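Local coordinates for protein phosphatase 2C (Toxoplasma gondii, PDB 3D8K), which probably removes phosphate from phosphoserine and phosphothreonine residues of other proteins, as a metal-dependent serine/threonine phosphatase of the PP2C family, at residues F257-Y260 against P261-I265; A274-S278 against H279-A283; P293-V296 against L297-A300; V305-K308 against R309-V312. One frame throughout, in Å; residues are numbered along the deposited sequence.

The four contacts follow one another along the chain: a turn between strands, then the start of helix 279-288 and both ends of helix 296-309. Contact 1 is the turn between strand 253-259 of the six-stranded sheet and strand 264-268 of the eight-stranded sheet, so it carries the chain across the PP2C beta sandwich. Contact 2 starts helix 279-288; contacts 3 and 4 lie at the start and the end of helix 296-309, with centres about 18 Å apart. Contacts 2 and 4, about 13 Å between centres, touch through Phe276 and Arg310, joining the start of one helix to the end of the next. Contact 1 touches none of the others.

Contact 1: F257-Y260 against P261-I265; sequences FFAY and PGDDI
Tyr260, Pro261, Gly262 and Asp263 form a type II beta turn, closed by Asp263 N donating to Tyr260 O at 3.0 Å. In this PP2C beta sandwich the turn links strand 253-259 of one sheet to strand 264-268 of the other, so a tight reversal serves a step between sheets. Pro261 suits the second position because its ring already fixes phi near the required value. Gly262 takes the third with a positive phi of 106°, where any side chain would collide with the carbonyl oxygen of Pro261, so glycine fits.

Asp263 turns its side chain back toward Tyr260 and adds a second link. Its OD2 accepts from Tyr260 N at 2.7 Å, on the anti side of the carboxylate and 35° out of its plane. Having CG anti to its own carbonyl carbon (chi1 -69°) brings the carboxylate back to the start of the turn, where Ala259 CB also meets OD2 at 3.6 Å; a small methyl suits this spot beside the carboxylate. The acid is buried but well supplied with partners: OD2 also makes a salt bridge with Arg126, and OD1 is hydrogen-bonded to Ser182. These would be expected to stabilise the charged form.

Tyr260 sends its ring away from the turn, toward Asp158, to which its hydroxyl is hydrogen-bonded. Tyr260 CZ, at the hydroxyl end, lies in plane at the edge of the Phe258 ring. At the base of the tyrosine, the methylene CB sits beside Pro261 CD, 3.7 Å away across the peptide bond they flank.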
loop_
_atom_site.group_PDB
_atom_site.type_symbol
_atom_site.label_atom_id
_atom_site.label_comp_id
_atom_site.label_asym_id
_atom_site.label_seq_id
_atom_site.Cartn_x
_atom_site.Cartn_y
_atom_site.Cartn_z
ATOM N N PHE C 257 -1.817 -7.677 -32.999
ATOM C CA PHE C 257 -0.521 -7.419 -33.626
ATOM C C PHE C 257 0.530 -7.163 -32.546
ATOM O O PHE C 257 0.200 -6.836 -31.413
ATOM C CB PHE C 257 -0.550 -6.146 -34.478
ATOM C CG PHE C 257 -1.495 -6.179 -35.653
ATOM C CD1 PHE C 257 -2.875 -6.254 -35.466
ATOM C CD2 PHE C 257 -1.002 -6.050 -36.954
ATOM C CE1 PHE C 257 -3.741 -6.196 -36.545
ATOM C CE2 PHE C 257 -1.870 -5.989 -38.037
ATOM C CZ PHE C 257 -3.241 -6.062 -37.831
ATOM N N PHE C 258 1.802 -7.298 -32.898
ATOM C CA PHE C 258 2.860 -6.993 -31.946
ATOM C C PHE C 258 3.631 -5.835 -32.554
ATOM O O PHE C 258 3.639 -5.664 -33.766
ATOM C CB PHE C 258 3.794 -8.178 -31.721
ATOM C CG PHE C 258 4.609 -8.533 -32.910
ATOM C CD1 PHE C 258 4.022 -9.115 -34.022
ATOM C CD2 PHE C 258 5.967 -8.272 -32.928
ATOM C CE1 PHE C 258 4.777 -9.430 -35.141
ATOM C CE2 PHE C 258 6.738 -8.581 -34.044
ATOM C CZ PHE C 258 6.138 -9.165 -35.157
ATOM N N ALA C 259 4.255 -5.029 -31.709
ATOM C CA ALA C 259 5.018 -3.887 -32.172
ATOM C C ALA C 259 6.290 -3.839 -31.383
ATOM O O ALA C 259 6.305 -4.143 -30.197
ATOM C CB ALA C 259 4.253 -2.617 -31.953
ATOM N N TYR C 260 7.361 -3.442 -32.051
ATOM C CA TYR C 260 8.662 -3.354 -31.420
ATOM C C TYR C 260 8.760 -2.006 -30.734
ATOM O O TYR C 260 8.044 -1.079 -31.101
ATOM C CB TYR C 260 9.748 -3.483 -32.493
ATOM C CG TYR C 260 9.858 -4.854 -33.143
ATOM C CD1 TYR C 260 10.210 -5.968 -32.393
ATOM C CD2 TYR C 260 9.661 -5.025 -34.521
ATOM C CE1 TYR C 260 10.367 -7.222 -32.985
ATOM C CE2 TYR C 260 9.820 -6.274 -35.130
ATOM C CZ TYR C 260 10.176 -7.375 -34.353
ATOM O OH TYR C 260 10.368 -8.631 -34.932
ATOM N N PRO C 261 9.608 -1.884 -29.695
ATOM C CA PRO C 261 9.744 -0.589 -29.018
ATOM C C PRO C 261 10.262 0.380 -30.076
ATOM O O PRO C 261 11.078 0.005 -30.920
ATOM C CB PRO C 261 10.766 -0.874 -27.935
ATOM C CG PRO C 261 10.454 -2.261 -27.562
ATOM C CD PRO C 261 10.241 -2.945 -28.898
ATOM N N GLY C 262 9.776 1.611 -30.049
ATOM C CA GLY C 262 10.191 2.561 -31.053
ATOM C C GLY C 262 9.047 2.759 -32.021
ATOM O O GLY C 262 9.027 3.738 -32.763
ATOM N N ASP C 263 8.091 1.826 -32.022
ATOM C CA ASP C 263 6.922 1.938 -32.898
ATOM C C ASP C 263 5.870 2.879 -32.275
ATOM O O ASP C 263 5.927 3.186 -31.080
ATOM C CB ASP C 263 6.289 0.559 -33.165
ATOM C CG ASP C 263 7.165 -0.350 -34.045
ATOM O OD1 ASP C 263 7.943 0.163 -34.869
ATOM O OD2 ASP C 263 7.056 -1.589 -33.925
ATOM N N ASP C 264 4.933 3.344 -33.102
ATOM C CA ASP C 264 3.857 4.250 -32.685
ATOM C C ASP C 264 2.500 3.736 -33.149
ATOM O O ASP C 264 2.413 3.009 -34.141
ATOM C CB ASP C 264 4.050 5.648 -33.292
ATOM C CG ASP C 264 4.994 6.516 -32.488
ATOM O OD1 ASP C 264 6.147 6.087 -32.265
ATOM O OD2 ASP C 264 4.592 7.631 -32.082
ATOM N N ILE C 265 1.444 4.118 -32.432
ATOM C CA ILE C 265 0.088 3.733 -32.793
ATOM C C ILE C 265 -0.685 4.997 -33.079
ATOM O O ILE C 265 -0.664 5.942 -32.297
ATOM C CB ILE C 265 -0.630 2.996 -31.678
ATOM C CG1 ILE C 265 0.081 1.700 -31.375
ATOM C CG2 ILE C 265 -2.053 2.661 -32.110
ATOM C CD1 ILE C 265 -0.525 0.975 -30.216
#

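Contact 2: A274-S278 against H279-A283; sequences AHFRS and HAAIA
Ser278 marks the point at which an irregular loop gives way to helix 279-288: the serine is itself extended, while His279 and those after it are wound. Its carbonyl oxygen receives the first backbone bonds of the helix, both weak, from Ala281 N at 3.1 Å and Ile282 N at 3.5 Å.

The serine hydroxyl adds a second acceptor. OG sits between the backbone N and the carbonyl carbon (chi1 72°), which swings it over the first turn, where it accepts from Ala281 N at 2.8 Å and, weakly, from Ala280 N at 3.2 Å. This is a classic N-cap: the first amides of a helix have no preceding carbonyl to bond, and a short side chain with an oxygen supplies the missing acceptor. Because the third helical residue is Ala281, whose methyl has nothing to return to the cap, the exchange runs one way and no full capping box is made.

Two residues earlier, Phe276 lays its ring against the side of the first turn. Ile282 CA stands over the centre of one face, 4.2 Å from the centroid and only 7° off the normal, a CH-pi contact. On the same side of the ring, Ile282 CG1 comes over CD1 and Ala281 CB approaches CD2 obliquely, each at 3.4 Å. A flat aromatic suits the place, since the small alanine lets it lie close against the helix; Arg310 touches it from the loop beyond helix 296-309. Nearer the solvent, the exposed Arg277 adds its CG, 4.0 Å from Ala281 CB.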
loop_
_atom_site.group_PDB
_atom_site.type_symbol
_atom_site.label_atom_id
_atom_site.label_comp_id
_atom_site.label_asym_id
_atom_site.label_seq_id
_atom_site.Cartn_x
_atom_site.Cartn_y
_atom_site.Cartn_z
ATOM N N ALA C 274 -10.783 11.538 -43.395
ATOM C CA ALA C 274 -11.801 11.863 -44.386
ATOM C C ALA C 274 -11.460 12.014 -45.865
ATOM O O ALA C 274 -12.089 11.359 -46.699
ATOM C CB ALA C 274 -12.547 13.091 -43.938
ATOM N N HIS C 275 -10.490 12.858 -46.211
ATOM C CA HIS C 275 -10.190 13.091 -47.627
ATOM C C HIS C 275 -8.920 12.558 -48.287
ATOM O O HIS C 275 -7.996 13.317 -48.576
ATOM C CB HIS C 275 -10.262 14.586 -47.924
ATOM C CG HIS C 275 -11.642 15.156 -47.866
ATOM N ND1 HIS C 275 -12.412 15.132 -46.724
ATOM C CD2 HIS C 275 -12.379 15.801 -48.802
ATOM C CE1 HIS C 275 -13.562 15.739 -46.958
ATOM N NE2 HIS C 275 -13.567 16.155 -48.211
ATOM N N PHE C 276 -8.885 11.265 -48.570
ATOM C CA PHE C 276 -7.730 10.695 -49.236
ATOM C C PHE C 276 -8.165 9.888 -50.440
ATOM O O PHE C 276 -9.068 9.062 -50.347
ATOM C CB PHE C 276 -6.932 9.813 -48.283
ATOM C CG PHE C 276 -5.953 10.573 -47.436
ATOM C CD1 PHE C 276 -6.271 10.942 -46.136
ATOM C CD2 PHE C 276 -4.709 10.920 -47.943
ATOM C CE1 PHE C 276 -5.365 11.641 -45.353
ATOM C CE2 PHE C 276 -3.798 11.619 -47.168
ATOM C CZ PHE C 276 -4.127 11.978 -45.869
ATOM N N ARG C 277 -7.516 10.127 -51.573
ATOM C CA ARG C 277 -7.838 9.430 -52.814
ATOM C C ARG C 277 -7.836 7.906 -52.681
ATOM O O ARG C 277 -8.302 7.199 -53.574
ATOM C CB ARG C 277 -6.850 9.852 -53.901
ATOM C CG ARG C 277 -5.411 9.485 -53.603
ATOM C CD ARG C 277 -4.470 10.140 -54.594
ATOM N NE ARG C 277 -3.170 9.480 -54.609
ATOM C CZ ARG C 277 -2.190 9.783 -55.451
ATOM N NH1 ARG C 277 -2.365 10.747 -56.346
ATOM N NH2 ARG C 277 -1.044 9.113 -55.413
ATOM N N SER C 278 -7.314 7.403 -51.568
ATOM C CA SER C 278 -7.251 5.963 -51.333
ATOM C C SER C 278 -6.882 5.663 -49.886
ATOM O O SER C 278 -6.398 6.534 -49.164
ATOM C CB SER C 278 -6.205 5.325 -52.245
ATOM O OG SER C 278 -4.898 5.676 -51.818
ATOM N N HIS C 279 -7.109 4.430 -49.457
ATOM C CA HIS C 279 -6.757 4.066 -48.097
ATOM C C HIS C 279 -5.236 3.918 -48.028
ATOM O O HIS C 279 -4.648 3.901 -46.946
ATOM C CB HIS C 279 -7.447 2.761 -47.681
ATOM C CG HIS C 279 -7.012 1.564 -48.465
ATOM N ND1 HIS C 279 -7.320 0.277 -48.083
ATOM C CD2 HIS C 279 -6.288 1.456 -49.606
ATOM C CE1 HIS C 279 -6.803 -0.574 -48.952
ATOM N NE2 HIS C 279 -6.172 0.115 -49.886
ATOM N N ALA C 280 -4.606 3.815 -49.196
ATOM C CA ALA C 280 -3.159 3.686 -49.277
ATOM C C ALA C 280 -2.590 5.078 -49.096
ATOM O O ALA C 280 -1.502 5.259 -48.547
ATOM C CB ALA C 280 -2.754 3.123 -50.628
ATOM N N ALA C 281 -3.339 6.068 -49.565
ATOM C CA ALA C 281 -2.916 7.456 -49.438
ATOM C C ALA C 281 -2.731 7.768 -47.950
ATOM O O ALA C 281 -1.751 8.411 -47.557
ATOM C CB ALA C 281 -3.964 8.386 -50.061
ATOM N N ILE C 282 -3.676 7.293 -47.135
ATOM C CA ILE C 282 -3.659 7.490 -45.686
ATOM C C ILE C 282 -2.404 6.881 -45.054
ATOM O O ILE C 282 -1.679 7.553 -44.325
ATOM C CB ILE C 282 -4.921 6.860 -45.027
ATOM C CG1 ILE C 282 -6.181 7.592 -45.496
ATOM C CG2 ILE C 282 -4.831 6.942 -43.517
ATOM C CD1 ILE C 282 -7.505 6.980 -44.996
ATOM N N ALA C 283 -2.149 5.608 -45.331
ATOM C CA ALA C 283 -0.979 4.949 -44.775
ATOM C C ALA C 283 0.251 5.763 -45.134
ATOM O O ALA C 283 1.131 5.994 -44.303
ATOM C CB ALA C 283 -0.856 3.542 -45.329
#

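Contact 3: P293-V296 against L297-A300; sequences PETV and LDAA
Thr295 and Val296 hand their carbonyl groups to the first turn of helix 296-309. Ala299 N donates to Thr295 O at 2.9 Å. Ala300 N reaches Val296 O at 3.0 Å, though that oxygen is less surely placed.

Thr295 holds the N-cap position, yet its side chain makes no capping bond. With OG1 anti to the backbone N (chi1 177°), it crosses the Asp298 side chain at about a right angle, OG1 4.0 Å from Asp298 CB. An acid three residues into a helix is well placed all the same, since its charge probably interacts favourably with the helix dipole.

A water adds a polar link. It donates to Glu294 O at 3.1 Å and also to Asp298 OD1, tying the incoming loop to the exposed side of the first turn.

The apolar residues look the other way, over the eight-stranded sheet. Branched Val296 packs on Val320 and His322 of strand 316-322 and on Asn352 of strand 349-356; small Ala300 fits against Asn352 and Leu354, and its backbone O accepts a hydrogen bond from Thr318 OG1 of strand 316-322.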
loop_
_atom_site.group_PDB
_atom_site.type_symbol
_atom_site.label_atom_id
_atom_site.label_comp_id
_atom_site.label_asym_id
_atom_site.label_seq_id
_atom_site.Cartn_x
_atom_site.Cartn_y
_atom_site.Cartn_z
ATOM N N PRO C 293 9.535 10.629 -30.951
ATOM C CA PRO C 293 10.208 10.156 -29.734
ATOM C C PRO C 293 9.399 10.723 -28.562
ATOM O O PRO C 293 9.159 10.048 -27.565
ATOM C CB PRO C 293 11.603 10.780 -29.841
ATOM C CG PRO C 293 11.346 12.059 -30.592
ATOM C CD PRO C 293 10.369 11.611 -31.669
ATOM N N GLU C 294 8.985 11.978 -28.720
ATOM C CA GLU C 294 8.176 12.692 -27.738
ATOM C C GLU C 294 7.553 13.913 -28.431
ATOM O O GLU C 294 7.193 14.907 -27.788
ATOM C CB GLU C 294 9.013 13.154 -26.535
ATOM C CG GLU C 294 9.722 14.474 -26.753
ATOM C CD GLU C 294 10.704 14.417 -27.899
ATOM O OE1 GLU C 294 11.899 14.156 -27.643
ATOM O OE2 GLU C 294 10.278 14.623 -29.054
ATOM N N THR C 295 7.456 13.838 -29.756
ATOM C CA THR C 295 6.846 14.903 -30.545
ATOM C C THR C 295 5.400 14.449 -30.755
ATOM O O THR C 295 4.687 14.906 -31.652
ATOM C CB THR C 295 7.591 15.096 -31.910
ATOM O OG1 THR C 295 6.922 16.093 -32.696
ATOM C CG2 THR C 295 7.651 13.801 -32.685
ATOM N N VAL C 296 4.988 13.541 -29.877
ATOM C CA VAL C 296 3.664 12.948 -29.877
ATOM C C VAL C 296 2.545 13.988 -29.911
ATOM O O VAL C 296 1.737 13.995 -30.830
ATOM C CB VAL C 296 3.505 12.034 -28.638
ATOM C CG1 VAL C 296 2.231 11.226 -28.725
ATOM C CG2 VAL C 296 4.711 11.110 -28.526
ATOM N N LEU C 297 2.498 14.876 -28.925
ATOM C CA LEU C 297 1.447 15.880 -28.893
ATOM C C LEU C 297 1.283 16.628 -30.202
ATOM O O LEU C 297 0.170 16.803 -30.692
ATOM C CB LEU C 297 1.691 16.878 -27.768
ATOM C CG LEU C 297 0.817 18.139 -27.762
ATOM C CD1 LEU C 297 -0.649 17.777 -27.917
ATOM C CD2 LEU C 297 1.053 18.904 -26.460
ATOM N N ASP C 298 2.389 17.075 -30.776
ATOM C CA ASP C 298 2.303 17.809 -32.024
ATOM C C ASP C 298 1.841 16.874 -33.129
ATOM O O ASP C 298 1.132 17.282 -34.052
ATOM C CB ASP C 298 3.658 18.436 -32.356
ATOM C CG ASP C 298 4.164 19.334 -31.242
ATOM O OD1 ASP C 298 4.537 18.793 -30.177
ATOM O OD2 ASP C 298 4.176 20.574 -31.423
ATOM N N ALA C 299 2.237 15.611 -33.009
ATOM C CA ALA C 299 1.879 14.578 -33.979
ATOM C C ALA C 299 0.376 14.535 -34.140
ATOM O O ALA C 299 -0.141 14.637 -35.249
ATOM C CB ALA C 299 2.389 13.220 -33.512
ATOM N N ALA C 300 -0.327 14.381 -33.028
ATOM C CA ALA C 300 -1.770 14.341 -33.076
ATOM C C ALA C 300 -2.300 15.665 -33.628
ATOM O O ALA C 300 -3.100 15.668 -34.562
ATOM C CB ALA C 300 -2.330 14.084 -31.686
HETATM O O HOH W 1 4.937 16.750 -28.813
#

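Contact 4: V305-K308 against R309-V312; sequences VNAK and RRKV
Asn306 O takes the last backbone bonds as helix 296-309 ends, receiving Arg310 N at 2.6 Å and, weakly, Arg309 N at 2.7 Å. This is a helix C-terminus: Arg310 is the first residue to leave helical angles, and the chain then extends toward strand 316-322 of the PP2C beta sandwich.

The close packing lies around Ala307, the buried residue of the group. Arg310 bends at chi3 (-72°) and folds back, so that one face of its guanidinium lies over Ala307 CA, with NH2 3.6 Å from Ala307 CB. Alanine fits because its methyl lets the flat group settle onto the backbone. Beyond, Arg310 touches His275 and Phe276, and its NH2 makes a weak hydrogen bond to Ala272 O.

The solvent side is looser, with the exposed Arg309 and Lys308 lying along partly exposed neighbours. Arg309 runs beside Asn306, which also touches Tyr289; both point the same way, with amide and guanidinium planes 31° apart. As modelled, nitrogen faces nitrogen there, so the detail of that approach is doubtful. Lys308 lays its aliphatic length obliquely across Val312, which suits a chain that is apolar along its middle, while its charged end can stay in solvent. The valine meets it with one methyl, CG1, which lies 3.4 Å from Lys308 CD.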
loop_
_atom_site.group_PDB
_atom_site.type_symbol
_atom_site.label_atom_id
_atom_site.label_comp_id
_atom_site.label_asym_id
_atom_site.label_seq_id
_atom_site.Cartn_x
_atom_site.Cartn_y
_atom_site.Cartn_z
ATOM N N VAL C 305 -5.220 19.704 -37.706
ATOM C CA VAL C 305 -5.051 20.823 -38.611
ATOM C C VAL C 305 -5.120 20.377 -40.063
ATOM O O VAL C 305 -5.844 20.958 -40.864
ATOM C CB VAL C 305 -3.707 21.515 -38.371
ATOM C CG1 VAL C 305 -3.540 22.676 -39.331
ATOM C CG2 VAL C 305 -3.643 22.011 -36.943
ATOM N N ASN C 306 -4.363 19.336 -40.391
ATOM C CA ASN C 306 -4.320 18.822 -41.750
ATOM C C ASN C 306 -5.680 18.361 -42.262
ATOM O O ASN C 306 -6.029 18.603 -43.417
ATOM C CB ASN C 306 -3.321 17.673 -41.830
ATOM C CG ASN C 306 -1.892 18.116 -41.582
ATOM O OD1 ASN C 306 -1.023 17.286 -41.326
ATOM N ND2 ASN C 306 -1.639 19.415 -41.662
ATOM N N ALA C 307 -6.443 17.680 -41.411
ATOM C CA ALA C 307 -7.766 17.207 -41.808
ATOM C C ALA C 307 -8.612 18.444 -41.988
ATOM O O ALA C 307 -9.588 18.452 -42.731
ATOM C CB ALA C 307 -8.366 16.315 -40.734
ATOM N N LYS C 308 -8.228 19.498 -41.286
ATOM C CA LYS C 308 -8.929 20.761 -41.378
ATOM C C LYS C 308 -8.343 21.455 -42.611
ATOM O O LYS C 308 -8.972 22.324 -43.204
ATOM C CB LYS C 308 -8.678 21.576 -40.104
ATOM C CG LYS C 308 -9.844 22.444 -39.635
ATOM C CD LYS C 308 -10.195 23.525 -40.664
ATOM C CE LYS C 308 -11.236 24.501 -40.131
ATOM N NZ LYS C 308 -10.759 25.195 -38.891
ATOM N N ARG C 309 -7.135 21.039 -42.997
ATOM C CA ARG C 309 -6.453 21.603 -44.160
ATOM C C ARG C 309 -7.124 21.029 -45.385
ATOM O O ARG C 309 -7.272 21.699 -46.406
ATOM C CB ARG C 309 -4.974 21.232 -44.158
ATOM C CG ARG C 309 -4.154 22.020 -45.166
ATOM C CD ARG C 309 -3.017 22.751 -44.470
ATOM N NE ARG C 309 -2.002 21.826 -43.974
ATOM C CZ ARG C 309 -1.019 22.162 -43.144
ATOM N NH1 ARG C 309 -0.911 23.409 -42.700
ATOM N NH2 ARG C 309 -0.135 21.249 -42.766
ATOM N N ARG C 310 -7.490 19.756 -45.288
ATOM C CA ARG C 310 -8.236 19.111 -46.355
ATOM C C ARG C 310 -9.620 19.563 -45.891
ATOM O O ARG C 310 -9.731 20.163 -44.820
ATOM C CB ARG C 310 -8.080 17.583 -46.289
ATOM C CG ARG C 310 -6.692 17.088 -46.694
ATOM C CD ARG C 310 -6.522 15.570 -46.600
ATOM N NE ARG C 310 -6.461 15.092 -45.224
ATOM C CZ ARG C 310 -7.457 14.471 -44.609
ATOM N NH1 ARG C 310 -8.589 14.243 -45.250
ATOM N NH2 ARG C 310 -7.331 14.096 -43.350
ATOM N N LYS C 311 -10.674 19.321 -46.647
ATOM C CA LYS C 311 -11.956 19.796 -46.159
ATOM C C LYS C 311 -12.438 19.073 -44.904
ATOM O O LYS C 311 -12.233 17.870 -44.735
ATOM C CB LYS C 311 -13.012 19.706 -47.256
ATOM C CG LYS C 311 -13.294 21.045 -47.925
ATOM C CD LYS C 311 -13.963 22.018 -46.964
ATOM C CE LYS C 311 -14.371 23.293 -47.676
ATOM N NZ LYS C 311 -13.189 23.996 -48.229
ATOM N N VAL C 312 -13.055 19.833 -44.007
ATOM C CA VAL C 312 -13.604 19.274 -42.784
ATOM C C VAL C 312 -15.084 19.130 -43.091
ATOM O O VAL C 312 -15.699 20.030 -43.664
ATOM C CB VAL C 312 -13.428 20.226 -41.567
ATOM C CG1 VAL C 312 -12.124 20.978 -41.684
ATOM C CG2 VAL C 312 -14.610 21.193 -41.455
#